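PDB 6CL6: tail fiber protein from Pseudomonas aeruginosa, which probably binds receptors on the surface of target bacteria as the trimeric fiber of the R2 pyocin, a contractile injection system. Local coordinates for residues Tyr163-Ala168 with Tyr185-Gly190; Ser192-Cys197 with Trp206-His211; Gly302-Pro307 with Leu365-Phe370. One frame throughout, in Å; residues are numbered along the deposited sequence.

Interaction 1: residues Tyr163-Ala168 with Tyr185-Gly190. With EDO (1,2-ethanediol), chain K.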
loop_
_atom_site.group_PDB
_atom_site.type_symbol
_atom_site.label_atom_id
_atom_site.label_comp_id
_atom_site.label_asym_id
_atom_site.label_seq_id
_atom_site.Cartn_x
_atom_site.Cartn_y
_atom_site.Cartn_z
ATOM N N TYR A 163 -23.549 -15.235 -18.032
ATOM C CA TYR A 163 -22.621 -15.849 -17.093
ATOM C C TYR A 163 -21.803 -14.728 -16.450
ATOM O O TYR A 163 -21.476 -13.738 -17.120
ATOM C CB TYR A 163 -21.689 -16.831 -17.788
ATOM C CG TYR A 163 -22.299 -18.164 -18.183
ATOM C CD1 TYR A 163 -23.143 -18.257 -19.280
ATOM C CD2 TYR A 163 -22.015 -19.316 -17.463
ATOM C CE1 TYR A 163 -23.680 -19.475 -19.655
ATOM C CE2 TYR A 163 -22.550 -20.546 -17.830
ATOM C CZ TYR A 163 -23.383 -20.609 -18.934
ATOM O OH TYR A 163 -23.916 -21.833 -19.320
ATOM N N PRO A 164 -21.485 -14.830 -15.159
ATOM C CA PRO A 164 -20.714 -13.753 -14.520
ATOM C C PRO A 164 -19.253 -13.754 -14.879
ATOM O O PRO A 164 -18.576 -12.735 -14.696
ATOM C CB PRO A 164 -20.906 -14.016 -13.018
ATOM C CG PRO A 164 -21.136 -15.491 -12.917
ATOM C CD PRO A 164 -21.878 -15.877 -14.210
ATOM N N ILE A 165 -18.748 -14.877 -15.371
ATOM C CA ILE A 165 -17.339 -15.061 -15.715
ATOM C C ILE A 165 -17.328 -16.168 -16.757
ATOM O O ILE A 165 -18.200 -17.051 -16.762
ATOM C CB ILE A 165 -16.506 -15.422 -14.462
ATOM C CG1 ILE A 165 -15.017 -15.470 -14.766
ATOM C CG2 ILE A 165 -16.986 -16.788 -13.887
ATOM C CD1 ILE A 165 -14.411 -14.069 -14.929
ATOM N N VAL A 166 -16.378 -16.106 -17.666
ATOM C CA VAL A 166 -16.249 -17.167 -18.670
ATOM C C VAL A 166 -15.484 -18.318 -18.046
ATOM O O VAL A 166 -14.252 -18.400 -18.165
ATOM C CB VAL A 166 -15.596 -16.657 -19.959
ATOM C CG1 VAL A 166 -15.460 -17.789 -20.986
ATOM C CG2 VAL A 166 -16.436 -15.533 -20.531
ATOM N N ARG A 167 -16.218 -19.194 -17.334
ATOM C CA ARG A 167 -15.643 -20.327 -16.635
ATOM C C ARG A 167 -16.720 -21.374 -16.442
ATOM O O ARG A 167 -17.883 -21.044 -16.175
ATOM C CB ARG A 167 -15.078 -19.974 -15.244
ATOM C CG ARG A 167 -13.953 -19.023 -15.197
ATOM C CD ARG A 167 -12.620 -19.665 -15.532
ATOM N NE ARG A 167 -11.507 -18.805 -15.051
ATOM C CZ ARG A 167 -11.190 -17.641 -15.587
ATOM N NH1 ARG A 167 -11.891 -17.151 -16.588
ATOM N NH2 ARG A 167 -10.185 -16.933 -15.100
ATOM N N ALA A 168 -16.333 -22.643 -16.555
ATOM C CA ALA A 168 -17.158 -23.719 -16.015
ATOM C C ALA A 168 -17.473 -23.421 -14.549
ATOM O O ALA A 168 -16.715 -22.740 -13.856
ATOM C CB ALA A 168 -16.417 -25.044 -16.157
ATOM N N TYR A 185 -23.326 -18.396 -8.521
ATOM C CA TYR A 185 -22.446 -19.078 -9.477
ATOM C C TYR A 185 -21.090 -19.230 -8.829
ATOM O O TYR A 185 -20.480 -18.232 -8.409
ATOM C CB TYR A 185 -22.303 -18.297 -10.768
ATOM C CG TYR A 185 -21.765 -19.107 -11.949
ATOM C CD1 TYR A 185 -22.609 -19.991 -12.638
ATOM C CD2 TYR A 185 -20.446 -19.027 -12.345
ATOM C CE1 TYR A 185 -22.152 -20.743 -13.708
ATOM C CE2 TYR A 185 -19.968 -19.784 -13.451
ATOM C CZ TYR A 185 -20.861 -20.644 -14.118
ATOM O OH TYR A 185 -20.466 -21.420 -15.171
ATOM N N GLN A 186 -20.634 -20.460 -8.741
ATOM C CA GLN A 186 -19.329 -20.801 -8.174
ATOM C C GLN A 186 -18.446 -21.315 -9.308
ATOM O O GLN A 186 -18.704 -22.381 -9.881
ATOM C CB GLN A 186 -19.503 -21.829 -7.059
ATOM C CG GLN A 186 -18.189 -22.312 -6.445
ATOM C CD GLN A 186 -18.389 -23.366 -5.366
ATOM O OE1 GLN A 186 -19.510 -23.631 -4.908
ATOM N NE2 GLN A 186 -17.295 -23.978 -4.962
ATOM N N ALA A 187 -17.404 -20.565 -9.619
ATOM C CA ALA A 187 -16.493 -20.941 -10.698
ATOM C C ALA A 187 -15.702 -22.187 -10.320
ATOM O O ALA A 187 -15.260 -22.340 -9.183
ATOM C CB ALA A 187 -15.551 -19.791 -11.005
ATOM N N TYR A 188 -15.514 -23.083 -11.292
ATOM C CA TYR A 188 -14.863 -24.359 -10.999
ATOM C C TYR A 188 -13.430 -24.167 -10.525
ATOM O O TYR A 188 -12.950 -24.917 -9.667
ATOM C CB TYR A 188 -14.911 -25.277 -12.233
ATOM C CG TYR A 188 -13.806 -25.076 -13.211
ATOM C CD1 TYR A 188 -13.784 -23.976 -14.062
ATOM C CD2 TYR A 188 -12.751 -25.989 -13.288
ATOM C CE1 TYR A 188 -12.753 -23.804 -14.975
ATOM C CE2 TYR A 188 -11.711 -25.803 -14.168
ATOM C CZ TYR A 188 -11.719 -24.724 -15.010
ATOM O OH TYR A 188 -10.688 -24.573 -15.896
ATOM N N ASP A 189 -12.720 -23.180 -11.081
ATOM C CA ASP A 189 -11.341 -22.907 -10.688
ATOM C C ASP A 189 -11.224 -21.887 -9.555
ATOM O O ASP A 189 -10.144 -21.317 -9.342
ATOM C CB ASP A 189 -10.539 -22.397 -11.891
ATOM C CG ASP A 189 -11.082 -21.097 -12.446
ATOM O OD1 ASP A 189 -12.151 -20.655 -11.977
ATOM O OD2 ASP A 189 -10.418 -20.493 -13.319
ATOM N N GLY A 190 -12.322 -21.582 -8.873
ATOM C CA GLY A 190 -12.289 -20.623 -7.788
ATOM C C GLY A 190 -12.030 -19.201 -8.215
ATOM O O GLY A 190 -11.623 -18.377 -7.393
HETATM C C1 EDO K . -13.686 -26.625 -17.947
HETATM O O1 EDO K . -13.761 -26.049 -19.265
HETATM C C2 EDO K . -12.494 -27.560 -17.899
HETATM O O2 EDO K . -11.299 -26.775 -18.092
HETATM O O HOH W 1 -8.937 -17.508 -12.689
#
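Tyr185, on the strand that ends at Ala187, reaches under the loop 163-168 with its whole ring. Pro164 lies over one face of that ring, its CD 4.2 Å from the centroid of the Tyr185 ring in a CH-pi contact. The Tyr163 ring meets it obliquely, planes 87° apart, with Tyr185 OH at the Tyr163 edge. The phenol then ends on backbone: Tyr185 OH donates to Arg167 O at 2.8 Å, in the carbonyl plane. Ala187 turns its methyl to Ile165 CG2 and Arg167 CB, its CA lies near Ala168 O, and it begins the type I turn that closes at Gly190. At Tyr188 the backbone takes over, N bonding to Ala168 O at 2.9 Å, while its ring packs CD1 against Ala168 CB at 3.5 Å and carries a bound 1,2-ethanediol over one face. Asp189 comes next. Its OD2 receives Arg167 NE at 2.7 Å, on the syn side of the carboxylate and close to the guanidinium plane. Arg167 folds back at chi2 (-79°), which brings NE to the acid and lets NH1 bond to Val166 O; a water holds NH2. Phe204 of the second subunit packs on Asp189. The loop is thus tied to the strand end by one phenol, one peptide and one ion pair, and because Glu191 N takes Asp189 OD1 as well, the carboxylate is gripped on both oxygens, which should fix its rotation.

Interaction 2: residues Ser192-Cys197 with Trp206-His211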
loop_
_atom_site.group_PDB
_atom_site.type_symbol
_atom_site.label_atom_id
_atom_site.label_comp_id
_atom_site.label_asym_id
_atom_site.label_seq_id
_atom_site.Cartn_x
_atom_site.Cartn_y
_atom_site.Cartn_z
ATOM N N SER A 192 -13.989 -16.855 -8.745
ATOM C CA SER A 192 -14.694 -16.284 -7.601
ATOM C C SER A 192 -16.059 -16.956 -7.469
ATOM O O SER A 192 -16.312 -17.997 -8.079
ATOM C CB SER A 192 -14.851 -14.771 -7.710
ATOM O OG SER A 192 -15.194 -14.274 -6.423
ATOM N N PHE A 193 -16.894 -16.369 -6.622
ATOM C CA PHE A 193 -18.251 -16.792 -6.265
ATOM C C PHE A 193 -19.102 -15.556 -6.477
ATOM O O PHE A 193 -18.707 -14.459 -6.052
ATOM C CB PHE A 193 -18.287 -17.286 -4.812
ATOM C CG PHE A 193 -19.566 -17.987 -4.411
ATOM C CD1 PHE A 193 -20.726 -17.294 -4.168
ATOM C CD2 PHE A 193 -19.563 -19.372 -4.237
ATOM C CE1 PHE A 193 -21.898 -17.982 -3.798
ATOM C CE2 PHE A 193 -20.708 -20.033 -3.850
ATOM C CZ PHE A 193 -21.866 -19.326 -3.626
ATOM N N TYR A 194 -20.208 -15.697 -7.222
ATOM C CA TYR A 194 -21.018 -14.577 -7.662
ATOM C C TYR A 194 -22.470 -14.730 -7.256
ATOM O O TYR A 194 -22.968 -15.851 -7.168
ATOM C CB TYR A 194 -21.021 -14.455 -9.190
ATOM C CG TYR A 194 -19.663 -14.145 -9.805
ATOM C CD1 TYR A 194 -18.711 -15.151 -9.989
ATOM C CD2 TYR A 194 -19.352 -12.889 -10.198
ATOM C CE1 TYR A 194 -17.510 -14.875 -10.537
ATOM C CE2 TYR A 194 -18.142 -12.598 -10.775
ATOM C CZ TYR A 194 -17.222 -13.590 -10.938
ATOM O OH TYR A 194 -15.996 -13.302 -11.521
ATOM N N PHE A 195 -23.169 -13.597 -7.107
ATOM C CA PHE A 195 -24.593 -13.680 -6.827
ATOM C C PHE A 195 -25.361 -12.519 -7.475
ATOM O O PHE A 195 -24.830 -11.428 -7.690
ATOM C CB PHE A 195 -24.851 -13.775 -5.310
ATOM C CG PHE A 195 -24.285 -12.669 -4.534
ATOM C CD1 PHE A 195 -22.966 -12.701 -4.102
ATOM C CD2 PHE A 195 -25.068 -11.562 -4.211
ATOM C CE1 PHE A 195 -22.429 -11.616 -3.374
ATOM C CE2 PHE A 195 -24.554 -10.497 -3.480
ATOM C CZ PHE A 195 -23.226 -10.517 -3.065
ATOM N N ARG A 196 -26.627 -12.771 -7.795
ATOM C CA ARG A 196 -27.494 -11.734 -8.327
ATOM C C ARG A 196 -28.946 -12.149 -8.103
ATOM O O ARG A 196 -29.249 -13.273 -7.672
ATOM C CB ARG A 196 -27.230 -11.449 -9.812
ATOM C CG ARG A 196 -27.779 -12.512 -10.765
ATOM C CD ARG A 196 -27.588 -12.175 -12.243
ATOM N NE ARG A 196 -28.120 -13.254 -13.092
ATOM C CZ ARG A 196 -28.489 -13.117 -14.357
ATOM N NH1 ARG A 196 -28.386 -11.940 -14.974
ATOM N NH2 ARG A 196 -28.982 -14.162 -15.026
ATOM N N CYS A 197 -29.850 -11.220 -8.415
ATOM C CA CYS A 197 -31.287 -11.412 -8.262
ATOM C C CYS A 197 -32.053 -10.731 -9.384
ATOM O O CYS A 197 -31.777 -9.558 -9.709
ATOM C CB CYS A 197 -31.773 -10.823 -6.925
ATOM S SG CYS A 197 -33.541 -11.018 -6.558
ATOM N N TRP A 206 -24.359 -8.880 -11.490
ATOM C CA TRP A 206 -23.673 -9.860 -10.650
ATOM C C TRP A 206 -22.774 -9.126 -9.653
ATOM O O TRP A 206 -22.157 -8.109 -9.989
ATOM C CB TRP A 206 -22.845 -10.807 -11.504
ATOM C CG TRP A 206 -23.607 -11.818 -12.305
ATOM C CD1 TRP A 206 -23.887 -11.774 -13.648
ATOM C CD2 TRP A 206 -24.118 -13.073 -11.826
ATOM N NE1 TRP A 206 -24.579 -12.916 -14.019
ATOM C CE2 TRP A 206 -24.720 -13.726 -12.917
ATOM C CE3 TRP A 206 -24.163 -13.682 -10.566
ATOM C CZ2 TRP A 206 -25.356 -14.968 -12.789
ATOM C CZ3 TRP A 206 -24.767 -14.908 -10.432
ATOM C CH2 TRP A 206 -25.361 -15.548 -11.533
ATOM N N ARG A 207 -22.751 -9.624 -8.417
ATOM C CA ARG A 207 -21.785 -9.222 -7.412
ATOM C C ARG A 207 -20.687 -10.279 -7.355
ATOM O O ARG A 207 -20.965 -11.488 -7.355
ATOM C CB ARG A 207 -22.437 -9.063 -6.048
ATOM C CG ARG A 207 -23.521 -8.020 -6.006
ATOM C CD ARG A 207 -23.013 -6.665 -6.472
ATOM N NE ARG A 207 -23.554 -5.589 -5.647
ATOM C CZ ARG A 207 -23.449 -4.303 -5.936
ATOM N NH1 ARG A 207 -22.830 -3.929 -7.045
ATOM N NH2 ARG A 207 -23.976 -3.397 -5.117
ATOM N N ARG A 208 -19.452 -9.828 -7.345
ATOM C CA ARG A 208 -18.288 -10.705 -7.320
ATOM C C ARG A 208 -17.627 -10.646 -5.949
ATOM O O ARG A 208 -17.174 -9.578 -5.510
ATOM C CB ARG A 208 -17.288 -10.290 -8.409
ATOM C CG ARG A 208 -16.097 -11.222 -8.485
ATOM C CD ARG A 208 -15.093 -10.708 -9.489
ATOM N NE ARG A 208 -13.983 -11.635 -9.613
ATOM C CZ ARG A 208 -13.018 -11.766 -8.701
ATOM N NH1 ARG A 208 -13.050 -11.047 -7.604
ATOM N NH2 ARG A 208 -12.030 -12.632 -8.882
ATOM N N MET A 209 -17.559 -11.788 -5.288
ATOM C CA MET A 209 -16.860 -11.869 -4.002
ATOM C C MET A 209 -15.376 -11.532 -4.151
ATOM O O MET A 209 -14.733 -11.954 -5.102
ATOM C CB MET A 209 -17.018 -13.275 -3.421
ATOM C CG MET A 209 -16.363 -13.489 -2.076
ATOM S SD MET A 209 -16.238 -15.245 -1.616
ATOM C CE MET A 209 -17.906 -15.787 -1.517
ATOM N N TRP A 210 -14.848 -10.750 -3.209
ATOM C CA TRP A 210 -13.409 -10.577 -3.046
ATOM C C TRP A 210 -12.898 -11.724 -2.168
ATOM O O TRP A 210 -13.457 -11.974 -1.095
ATOM C CB TRP A 210 -13.056 -9.252 -2.370
ATOM C CG TRP A 210 -13.225 -8.032 -3.199
ATOM C CD1 TRP A 210 -13.981 -6.933 -2.886
ATOM C CD2 TRP A 210 -12.625 -7.765 -4.447
ATOM N NE1 TRP A 210 -13.887 -5.999 -3.892
ATOM C CE2 TRP A 210 -13.052 -6.487 -4.862
ATOM C CE3 TRP A 210 -11.738 -8.481 -5.279
ATOM C CZ2 TRP A 210 -12.669 -5.930 -6.088
ATOM C CZ3 TRP A 210 -11.342 -7.911 -6.476
ATOM C CH2 TRP A 210 -11.801 -6.651 -6.864
ATOM N N HIS A 211 -11.834 -12.393 -2.601
ATOM C CA HIS A 211 -11.274 -13.473 -1.816
ATOM C C HIS A 211 -9.756 -13.402 -1.805
ATOM O O HIS A 211 -9.125 -12.546 -2.444
ATOM C CB HIS A 211 -11.800 -14.842 -2.320
ATOM C CG HIS A 211 -11.452 -15.136 -3.736
ATOM N ND1 HIS A 211 -10.198 -15.545 -4.120
ATOM C CD2 HIS A 211 -12.192 -15.084 -4.862
ATOM C CE1 HIS A 211 -10.172 -15.714 -5.426
ATOM N NE2 HIS A 211 -11.375 -15.448 -5.899
#
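Trp206 presents one face to Arg196, whose CD sits over the indole 3.5 Å from the centroid of its five-membered ring, with the guanidinium tilted just 14° from the indole plane. Both belong to an antiparallel beta hairpin, strands 193-199 and 202-208, the latter at the margin of its sheet within the chain. The Phe195 ring takes Arg207 CB on one face, 3.6 Å from its centroid. Beside the hairpin's open end, Ser192 lays CB over the centre of the Arg208 guanidinium and meets the His211 ring at its edge. Phe195 and Arg207 form a hydrogen-bonded pair: Arg207 N to Phe195 O at 2.8 Å and Phe195 N to Arg207 O at 3.1 Å. Tyr194 and Arg208 are the non-hydrogen-bonded pair beside it, and there the extended Arg208 chain runs past the phenol, CG 3.4 Å from Tyr194 CE2. The NE bond to Tyr194 OH is weak; Glu191 is the stronger partner of both groups. Arg196 is held over the indole by Gln183 and Asp141, while Trp206 NE1 bonds to Asn162 O. Met209 packs on Met209 of both other subunits, which probably places the chain just past strand 202-208 close to the trimer axis. Here Met209 N bonds to Phe193 O, and Ser192 OG, swung anti to its own N (chi1 -164°), donates to Met209 O at 2.7 Å, 24° out of the carbonyl plane.

Interaction 3: residues Gly302-Pro307 with Leu365-Phe370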
loop_
_atom_site.group_PDB
_atom_site.type_symbol
_atom_site.label_atom_id
_atom_site.label_comp_id
_atom_site.label_asym_id
_atom_site.label_seq_id
_atom_site.Cartn_x
_atom_site.Cartn_y
_atom_site.Cartn_z
ATOM N N GLY A 302 70.857 63.779 16.372
ATOM C CA GLY A 302 71.136 64.263 17.706
ATOM C C GLY A 302 71.944 65.545 17.614
ATOM O O GLY A 302 72.106 66.122 16.536
ATOM N N GLN A 303 72.423 65.989 18.767
ATOM C CA GLN A 303 73.282 67.171 18.837
ATOM C C GLN A 303 74.427 66.878 19.795
ATOM O O GLN A 303 74.324 66.002 20.650
ATOM C CB GLN A 303 72.535 68.420 19.302
ATOM C CG GLN A 303 71.253 68.726 18.557
ATOM C CD GLN A 303 70.069 67.900 19.067
ATOM O OE1 GLN A 303 69.913 67.703 20.280
ATOM N NE2 GLN A 303 69.231 67.406 18.142
ATOM N N VAL A 304 75.525 67.627 19.650
ATOM C CA VAL A 304 76.702 67.387 20.474
ATOM C C VAL A 304 77.475 68.688 20.605
ATOM O O VAL A 304 77.560 69.466 19.658
ATOM C CB VAL A 304 77.569 66.248 19.881
ATOM C CG1 VAL A 304 78.157 66.638 18.548
ATOM C CG2 VAL A 304 78.647 65.821 20.849
ATOM N N THR A 305 78.030 68.926 21.794
ATOM C CA THR A 305 78.929 70.069 22.014
ATOM C C THR A 305 80.345 69.635 21.673
ATOM O O THR A 305 80.856 68.653 22.238
ATOM C CB THR A 305 78.847 70.572 23.451
ATOM O OG1 THR A 305 77.520 71.048 23.716
ATOM C CG2 THR A 305 79.841 71.743 23.670
ATOM N N CYS A 306 80.960 70.345 20.740
ATOM C CA CYS A 306 82.324 70.077 20.307
ATOM C C CYS A 306 83.266 71.168 20.835
ATOM O O CYS A 306 82.865 72.337 20.964
ATOM C CB CYS A 306 82.437 70.042 18.767
ATOM S SG CYS A 306 81.485 68.804 17.961
ATOM N N PRO A 307 84.510 70.834 21.141
ATOM C CA PRO A 307 85.486 71.872 21.495
ATOM C C PRO A 307 85.941 72.598 20.236
ATOM O O PRO A 307 85.726 72.147 19.112
ATOM C CB PRO A 307 86.645 71.101 22.128
ATOM C CG PRO A 307 86.336 69.604 21.931
ATOM C CD PRO A 307 85.182 69.550 20.927
ATOM N N LEU A 365 76.963 71.229 17.512
ATOM C CA LEU A 365 76.725 70.730 16.169
ATOM C C LEU A 365 75.612 69.690 16.205
ATOM O O LEU A 365 75.581 68.817 17.084
ATOM C CB LEU A 365 77.995 70.114 15.580
ATOM C CG LEU A 365 79.022 71.115 14.998
ATOM C CD1 LEU A 365 79.565 72.063 16.064
ATOM C CD2 LEU A 365 80.156 70.343 14.321
ATOM N N SER A 366 74.688 69.801 15.272
ATOM C CA SER A 366 73.718 68.731 15.076
ATOM C C SER A 366 74.267 67.755 14.046
ATOM O O SER A 366 75.223 68.050 13.316
ATOM C CB SER A 366 72.368 69.281 14.636
ATOM O OG SER A 366 72.483 69.994 13.420
ATOM N N TRP A 367 73.665 66.564 14.008
ATOM C CA TRP A 367 74.145 65.529 13.131
ATOM C C TRP A 367 73.004 64.599 12.721
ATOM O O TRP A 367 71.986 64.485 13.405
ATOM C CB TRP A 367 75.267 64.731 13.805
ATOM C CG TRP A 367 74.845 64.020 15.049
ATOM C CD1 TRP A 367 75.041 64.441 16.327
ATOM C CD2 TRP A 367 74.152 62.776 15.136
ATOM N NE1 TRP A 367 74.530 63.522 17.214
ATOM C CE2 TRP A 367 73.965 62.495 16.507
ATOM C CE3 TRP A 367 73.680 61.867 14.199
ATOM C CZ2 TRP A 367 73.307 61.344 16.951
ATOM C CZ3 TRP A 367 73.012 60.715 14.645
ATOM C CH2 TRP A 367 72.842 60.469 16.003
ATOM N N GLU A 368 73.199 63.939 11.570
ATOM C CA GLU A 368 72.335 62.871 11.111
ATOM C C GLU A 368 73.202 61.708 10.646
ATOM O O GLU A 368 74.320 61.901 10.153
ATOM C CB GLU A 368 71.454 63.335 9.946
ATOM C CG GLU A 368 70.121 63.888 10.329
ATOM C CD GLU A 368 69.208 64.032 9.109
ATOM O OE1 GLU A 368 69.342 65.029 8.369
ATOM O OE2 GLU A 368 68.394 63.120 8.871
ATOM N N ALA A 369 72.685 60.494 10.814
ATOM C CA ALA A 369 73.379 59.297 10.386
ATOM C C ALA A 369 72.351 58.309 9.857
ATOM O O ALA A 369 71.186 58.360 10.238
ATOM C CB ALA A 369 74.164 58.663 11.533
ATOM N N PHE A 370 72.785 57.429 8.949
ATOM C CA PHE A 370 71.893 56.420 8.404
ATOM C C PHE A 370 72.650 55.113 8.261
ATOM O O PHE A 370 73.878 55.077 8.181
ATOM C CB PHE A 370 71.266 56.888 7.074
ATOM C CG PHE A 370 72.259 57.093 5.965
ATOM C CD1 PHE A 370 72.971 58.287 5.871
ATOM C CD2 PHE A 370 72.473 56.103 5.015
ATOM C CE1 PHE A 370 73.890 58.478 4.855
ATOM C CE2 PHE A 370 73.389 56.279 3.997
ATOM C CZ PHE A 370 74.100 57.470 3.913
HETATM O O HOH W 2 74.264 63.257 20.050
#
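Four backbone hydrogen bonds join Gly302-Val304 to Leu365-Trp367, on antiparallel strand segments 302-306 and 365-370 whose axes approach to 4.6 Å. Two hydrogen-bonded pairs enclose one non-hydrogen-bonded pair. Val304 and Leu365 exchange both bonds at 2.8 Å, Val304 N to Leu365 O and Leu365 N to Val304 O. At the other end, Trp367 N reaches Gly302 O at 3.0 Å, whereas the return bond from Gly302 N to Trp367 O stretches to 3.3 Å. Between them, Gln303 and Ser366 bring their CA atoms within 4.1 Å, and CA-H...O contacts run from Ser366 CA to Gly302 O and from Gln303 CA to Leu365 O.

The aromatic contact is Trp367 over glycine. With CG placed between its own N and carbonyl carbon (chi1 62°), the indole folds back across the neighbouring strand and lays one face on the backbone of Gly302, which has no side chain and whose N is 3.3 Å above the ring plane. The ring's polar edge is satisfied by water: Trp367 NE1 donates at 2.9 Å to a water in the ring plane, which in turn donates to Gln303 O, tying the indole to the strand it covers.

Apolar contacts are looser. Val304 CG1 approaches Trp367 CD1, and Cys306 SG lies 4.2 Å from Leu365 CD2.

On the opposite side from these residues, Gln303 NE2 bonds to Ala286 O and Ser366 OG to Asn330 ND2. Both segments fall within the region matched to the gp53-like tail fiber C-terminal family. In a five-stranded antiparallel sheet, 297-306 and 363-371 are neighbours, flanked by 288-292 and 324-331; strands 310-315 and 352-357 cover the Val304, Cys306 and Leu365 face.

Interactions 1 and 2 both reach one mixed sheet, through strands 180-187 and 193-199, and their centres are 10 Å apart. These strands are neighbours in it, and the two contacts join through probable hydrogen bonds, Tyr185 O to Tyr194 N at 2.8 Å and Ala187 N to Ser192 O at 3.2 Å. Pro164 also packs its CB on Tyr194 CD2, so the loop of interaction 1 leans on the hairpin of interaction 2. Interaction 3 stands in a separate part of the long fiber, its nearest atoms about 112 Å from interaction 1 and about 106 Å from interaction 2. There a calcium ion lies about 11 Å from the Leu365 side chain. All three contacts touch the second subunit.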